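Local coordinates for protein argonaute (Methanocaldococcus jannaschii, PDB 5G5S) that cuts single-stranded DNA at sites specified by a short DNA guide and may defend the cell against invading genetic elements, at residues L568-G573 / I597-N602; G622-H627 / V636-W641. All coordinates share one frame; numbering follows the deposited sequence.

Contact 1 of 2, residues L568-G573 / I597-N602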
# COMPACT_ATOMS: atom_id res chain seq x y z
N LEU A 568 17.27 -8.55 -2.45
CA LEU A 568 16.84 -7.19 -2.19
C LEU A 568 15.45 -7.25 -1.54
O LEU A 568 14.55 -7.84 -2.11
CB LEU A 568 16.81 -6.36 -3.50
CG LEU A 568 16.17 -4.95 -3.43
CD1 LEU A 568 16.99 -4.00 -2.58
CD2 LEU A 568 15.91 -4.37 -4.81
N PHE A 569 15.31 -6.66 -0.33
CA PHE A 569 14.03 -6.58 0.38
C PHE A 569 13.42 -5.19 0.23
O PHE A 569 14.10 -4.17 0.37
CB PHE A 569 14.15 -6.92 1.87
CG PHE A 569 14.33 -8.39 2.17
CD1 PHE A 569 15.60 -8.94 2.27
CD2 PHE A 569 13.23 -9.20 2.40
CE1 PHE A 569 15.77 -10.29 2.57
CE2 PHE A 569 13.39 -10.56 2.70
CZ PHE A 569 14.66 -11.10 2.76
N LEU A 570 12.12 -5.18 -0.04
CA LEU A 570 11.33 -3.98 -0.21
C LEU A 570 10.33 -3.93 0.93
O LEU A 570 9.56 -4.89 1.14
CB LEU A 570 10.60 -4.07 -1.56
CG LEU A 570 11.23 -3.54 -2.86
CD1 LEU A 570 12.73 -3.65 -2.91
CD2 LEU A 570 10.58 -4.16 -4.06
N ARG A 571 10.37 -2.85 1.72
CA ARG A 571 9.44 -2.68 2.82
C ARG A 571 8.97 -1.23 2.99
O ARG A 571 9.67 -0.30 2.60
CB ARG A 571 9.93 -3.32 4.14
CG ARG A 571 11.35 -2.95 4.59
CD ARG A 571 11.78 -3.71 5.84
NE ARG A 571 11.36 -3.04 7.07
CZ ARG A 571 11.51 -3.54 8.30
NH1 ARG A 571 12.04 -4.74 8.48
NH2 ARG A 571 11.10 -2.85 9.35
N ASP A 572 7.75 -1.06 3.51
CA ASP A 572 7.17 0.23 3.85
C ASP A 572 7.40 0.32 5.33
O ASP A 572 6.50 0.05 6.12
CB ASP A 572 5.66 0.27 3.54
CG ASP A 572 5.09 1.66 3.36
OD1 ASP A 572 5.24 2.49 4.29
OD2 ASP A 572 4.47 1.92 2.30
N GLY A 573 8.65 0.57 5.69
CA GLY A 573 9.08 0.65 7.08
C GLY A 573 10.58 0.77 7.24
O GLY A 573 11.34 0.46 6.32
N ILE A 597 15.60 -1.51 1.13
CA ILE A 597 15.24 -0.16 0.76
C ILE A 597 13.82 0.08 1.29
O ILE A 597 12.99 -0.83 1.29
CB ILE A 597 15.44 0.12 -0.76
CG1 ILE A 597 15.53 1.66 -1.03
CG2 ILE A 597 14.37 -0.59 -1.62
CD1 ILE A 597 16.04 2.14 -2.43
N SER A 598 13.57 1.28 1.79
CA SER A 598 12.27 1.67 2.31
C SER A 598 11.47 2.34 1.20
O SER A 598 11.97 3.24 0.52
CB SER A 598 12.43 2.59 3.52
OG SER A 598 11.19 3.18 3.91
N ILE A 599 10.25 1.85 0.96
CA ILE A 599 9.36 2.38 -0.07
C ILE A 599 8.12 2.87 0.64
O ILE A 599 7.39 2.08 1.22
CB ILE A 599 9.09 1.33 -1.19
CG1 ILE A 599 10.41 1.05 -1.97
CG2 ILE A 599 7.94 1.78 -2.14
CD1 ILE A 599 10.41 -0.14 -2.80
N ARG A 600 7.95 4.20 0.68
CA ARG A 600 6.82 4.82 1.37
C ARG A 600 5.84 5.51 0.42
O ARG A 600 6.15 6.53 -0.20
CB ARG A 600 7.31 5.73 2.50
CG ARG A 600 8.09 4.94 3.56
CD ARG A 600 8.41 5.76 4.78
NE ARG A 600 7.31 5.76 5.76
CZ ARG A 600 7.18 4.86 6.74
NH1 ARG A 600 8.05 3.87 6.86
NH2 ARG A 600 6.16 4.95 7.58
N LYS A 601 4.65 4.89 0.28
CA LYS A 601 3.55 5.38 -0.55
C LYS A 601 2.91 6.62 0.12
O LYS A 601 2.42 7.51 -0.57
CB LYS A 601 2.51 4.25 -0.82
CG LYS A 601 1.91 3.62 0.45
CD LYS A 601 0.99 2.44 0.13
CE LYS A 601 0.85 1.49 1.29
NZ LYS A 601 2.08 0.66 1.50
N ASN A 602 2.94 6.67 1.45
CA ASN A 602 2.39 7.75 2.25
C ASN A 602 3.55 8.59 2.69
O ASN A 602 4.39 8.13 3.46
CB ASN A 602 1.59 7.19 3.46
CG ASN A 602 0.48 6.23 3.07
OD1 ASN A 602 -0.33 6.49 2.17
ND2 ASN A 602 0.41 5.09 3.76
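Asp572 and Lys601 meet at about a right angle just past the ends of two parallel neighbouring strands. The ammonium NZ reaches OD2 of Asp572 at 2.8 Å in a salt bridge, arriving from above the carboxylate plane, and the lysine chain, bent at its last torsion (chi4 -74°), brings NZ round to it. Arg600 meets the other oxygen with its face: OD1 of Asp572 lies 3.9 Å above the guanidinium plane, over its centre, with the two flat groups 67° apart, so the attraction is one of charge without an N-H aimed at the oxygen. The edge of that guanidinium reaches Gly573, NH1 lying 3.4 Å from CA. Upstream, Leu570 and Ile597 run side by side, CD1 to CG2 3.7 Å, while CD1 of Ile599 presses tightly on CG of Leu570. The backbones of the two strands are joined by hydrogen bonds from Ile597 N to Phe569 O, from Arg571 N to Ile597 O (weak) and from Ile599 N to Arg571 O (2.8 Å). Asp572 is probably an active-site residue and manganese ligand; Lys601, also about 5 Å (side chains) from Asp506 and Asp690, puts its ammonium among the probable metal-binding carboxylates, holding that of Asp572 in this metal-free site.

Contact 2 of 2, residues G622-H627 / V636-W641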
# COMPACT_ATOMS: atom_id res chain seq x y z
N GLY A 622 14.68 9.48 -2.46
CA GLY A 622 14.28 9.27 -3.84
C GLY A 622 12.84 9.69 -3.99
O GLY A 622 12.00 9.34 -3.16
N ILE A 623 12.56 10.53 -4.99
CA ILE A 623 11.22 11.00 -5.30
C ILE A 623 10.85 10.31 -6.62
O ILE A 623 11.39 10.64 -7.68
CB ILE A 623 11.08 12.55 -5.33
CG1 ILE A 623 11.58 13.19 -4.00
CG2 ILE A 623 9.63 12.97 -5.64
CD1 ILE A 623 11.69 14.74 -4.07
N PHE A 624 9.96 9.33 -6.51
CA PHE A 624 9.52 8.40 -7.53
C PHE A 624 8.09 8.70 -8.01
O PHE A 624 7.15 8.66 -7.21
CB PHE A 624 9.66 6.99 -6.89
CG PHE A 624 9.53 5.76 -7.75
CD1 PHE A 624 10.58 5.35 -8.57
CD2 PHE A 624 8.41 4.94 -7.65
CE1 PHE A 624 10.47 4.19 -9.34
CE2 PHE A 624 8.30 3.78 -8.42
CZ PHE A 624 9.32 3.42 -9.27
N LEU A 625 7.93 9.05 -9.31
CA LEU A 625 6.62 9.35 -9.90
C LEU A 625 6.44 8.49 -11.19
O LEU A 625 6.70 8.95 -12.31
CB LEU A 625 6.47 10.86 -10.14
CG LEU A 625 5.06 11.41 -10.39
CD1 LEU A 625 4.15 11.23 -9.18
CD2 LEU A 625 5.12 12.89 -10.77
N PRO A 626 6.04 7.19 -11.02
CA PRO A 626 6.03 6.28 -12.17
C PRO A 626 4.88 6.32 -13.17
O PRO A 626 5.13 6.29 -14.37
CB PRO A 626 6.16 4.89 -11.52
CG PRO A 626 5.49 5.04 -10.19
CD PRO A 626 5.75 6.46 -9.76
N HIS A 627 3.65 6.30 -12.68
CA HIS A 627 2.45 6.12 -13.48
C HIS A 627 1.66 7.36 -13.86
O HIS A 627 1.62 8.34 -13.11
CB HIS A 627 1.54 5.12 -12.72
CG HIS A 627 1.06 5.63 -11.39
ND1 HIS A 627 1.85 6.46 -10.59
CD2 HIS A 627 -0.13 5.44 -10.76
CE1 HIS A 627 1.11 6.75 -9.54
NE2 HIS A 627 -0.09 6.16 -9.59
N VAL A 636 6.07 8.63 -4.67
CA VAL A 636 6.51 7.57 -3.76
C VAL A 636 7.89 7.99 -3.25
O VAL A 636 8.74 8.40 -4.04
CB VAL A 636 6.55 6.19 -4.48
CG1 VAL A 636 7.02 5.09 -3.54
CG2 VAL A 636 5.20 5.83 -5.10
N LYS A 637 8.10 7.89 -1.93
CA LYS A 637 9.39 8.20 -1.33
C LYS A 637 10.24 6.93 -1.18
O LYS A 637 9.75 5.92 -0.68
CB LYS A 637 9.22 8.90 0.02
CG LYS A 637 10.52 9.45 0.59
CD LYS A 637 10.33 10.13 1.94
CE LYS A 637 10.10 9.16 3.08
NZ LYS A 637 10.06 9.86 4.38
N LEU A 638 11.50 7.01 -1.62
CA LEU A 638 12.51 5.94 -1.51
C LEU A 638 13.54 6.41 -0.49
O LEU A 638 13.98 7.55 -0.55
CB LEU A 638 13.16 5.62 -2.86
CG LEU A 638 12.21 5.46 -4.05
CD1 LEU A 638 12.98 5.26 -5.33
CD2 LEU A 638 11.21 4.32 -3.84
N SER A 639 13.83 5.58 0.51
CA SER A 639 14.72 5.99 1.59
C SER A 639 15.54 4.83 2.10
O SER A 639 15.13 3.67 1.99
CB SER A 639 13.87 6.54 2.74
OG SER A 639 14.65 7.00 3.82
N THR A 640 16.67 5.17 2.76
CA THR A 640 17.60 4.28 3.47
C THR A 640 17.86 2.93 2.82
O THR A 640 17.42 1.89 3.29
CB THR A 640 17.37 4.30 5.01
OG1 THR A 640 17.90 3.12 5.63
CG2 THR A 640 15.94 4.46 5.39
N TRP A 641 18.59 2.98 1.72
CA TRP A 641 19.02 1.81 0.99
C TRP A 641 20.28 1.31 1.72
O TRP A 641 21.28 2.04 1.82
CB TRP A 641 19.30 2.20 -0.47
CG TRP A 641 19.64 1.07 -1.39
CD1 TRP A 641 19.43 -0.28 -1.20
CD2 TRP A 641 20.25 1.19 -2.69
NE1 TRP A 641 19.83 -0.98 -2.31
CE2 TRP A 641 20.36 -0.11 -3.23
CE3 TRP A 641 20.73 2.28 -3.44
CZ2 TRP A 641 20.97 -0.35 -4.47
CZ3 TRP A 641 21.30 2.04 -4.67
CH2 TRP A 641 21.41 0.74 -5.18
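Phe624 sets its ring beside Val636, the two side chains pointing the same way from directly paired positions. CB of Val636 lies at the ring edge, near its plane, 3.9 Å from CD2 of Phe624. With CG swung opposite the backbone N (chi1 -169°), the ring also extends to Leu638 on the same face, whose CD1 comes obliquely to within 4.0 Å of CD1 of Phe624. Gly622 faces Leu638 directly, and its lack of a side chain lets the two backbones close to 4.4 Å between CA atoms; CB of Leu638 settles 3.9 Å from CA of Gly622. Both of these pairs are hydrogen-bonded in the antiparallel sense: Gly622 and Leu638 exchange two N-H...O bonds, and Phe624 and Val636 two more, with Val636 N to Phe624 O nearly straight at 177° and lying in the carbonyl plane. Ile623 and Lys637 form the non-hydrogen-bonded pair between them, where CA of Lys637 offers a C-H contact to O of Gly622. Met659 and Leu662 of helix 656-666 pack on Leu638, and the ring of Phe309 meets that of Phe624, so the face with the ring is buried. The pairing is that of a beta hairpin in the PIWI domain, whose connecting loop contains residues 627-634, the region that binds the 5'-phosphorylated end of the guide.

In the fold
Both contacts lie in the PIWI domain and follow in series, contact 1 closing before contact 2 opens. From strand 566-571 the chain passes through helix 577-590 and returns on strand 593-600, so contact 1 closes a beta-alpha-beta unit. It then runs through strand 614-618 to strand 621-625, and contact 2 closes the hairpin with strand 636-645. Neither nests in the other, yet strands 593-600 and 636-645 are antiparallel neighbours: Arg600 N to Lys637 O and Ser598 N to Ser639 O are probable hydrogen bonds, and Ile599 packs on Val636. One mixed sheet therefore joins the parallel strands leading to the probable active site with the hairpin leading to the guide-binding loop.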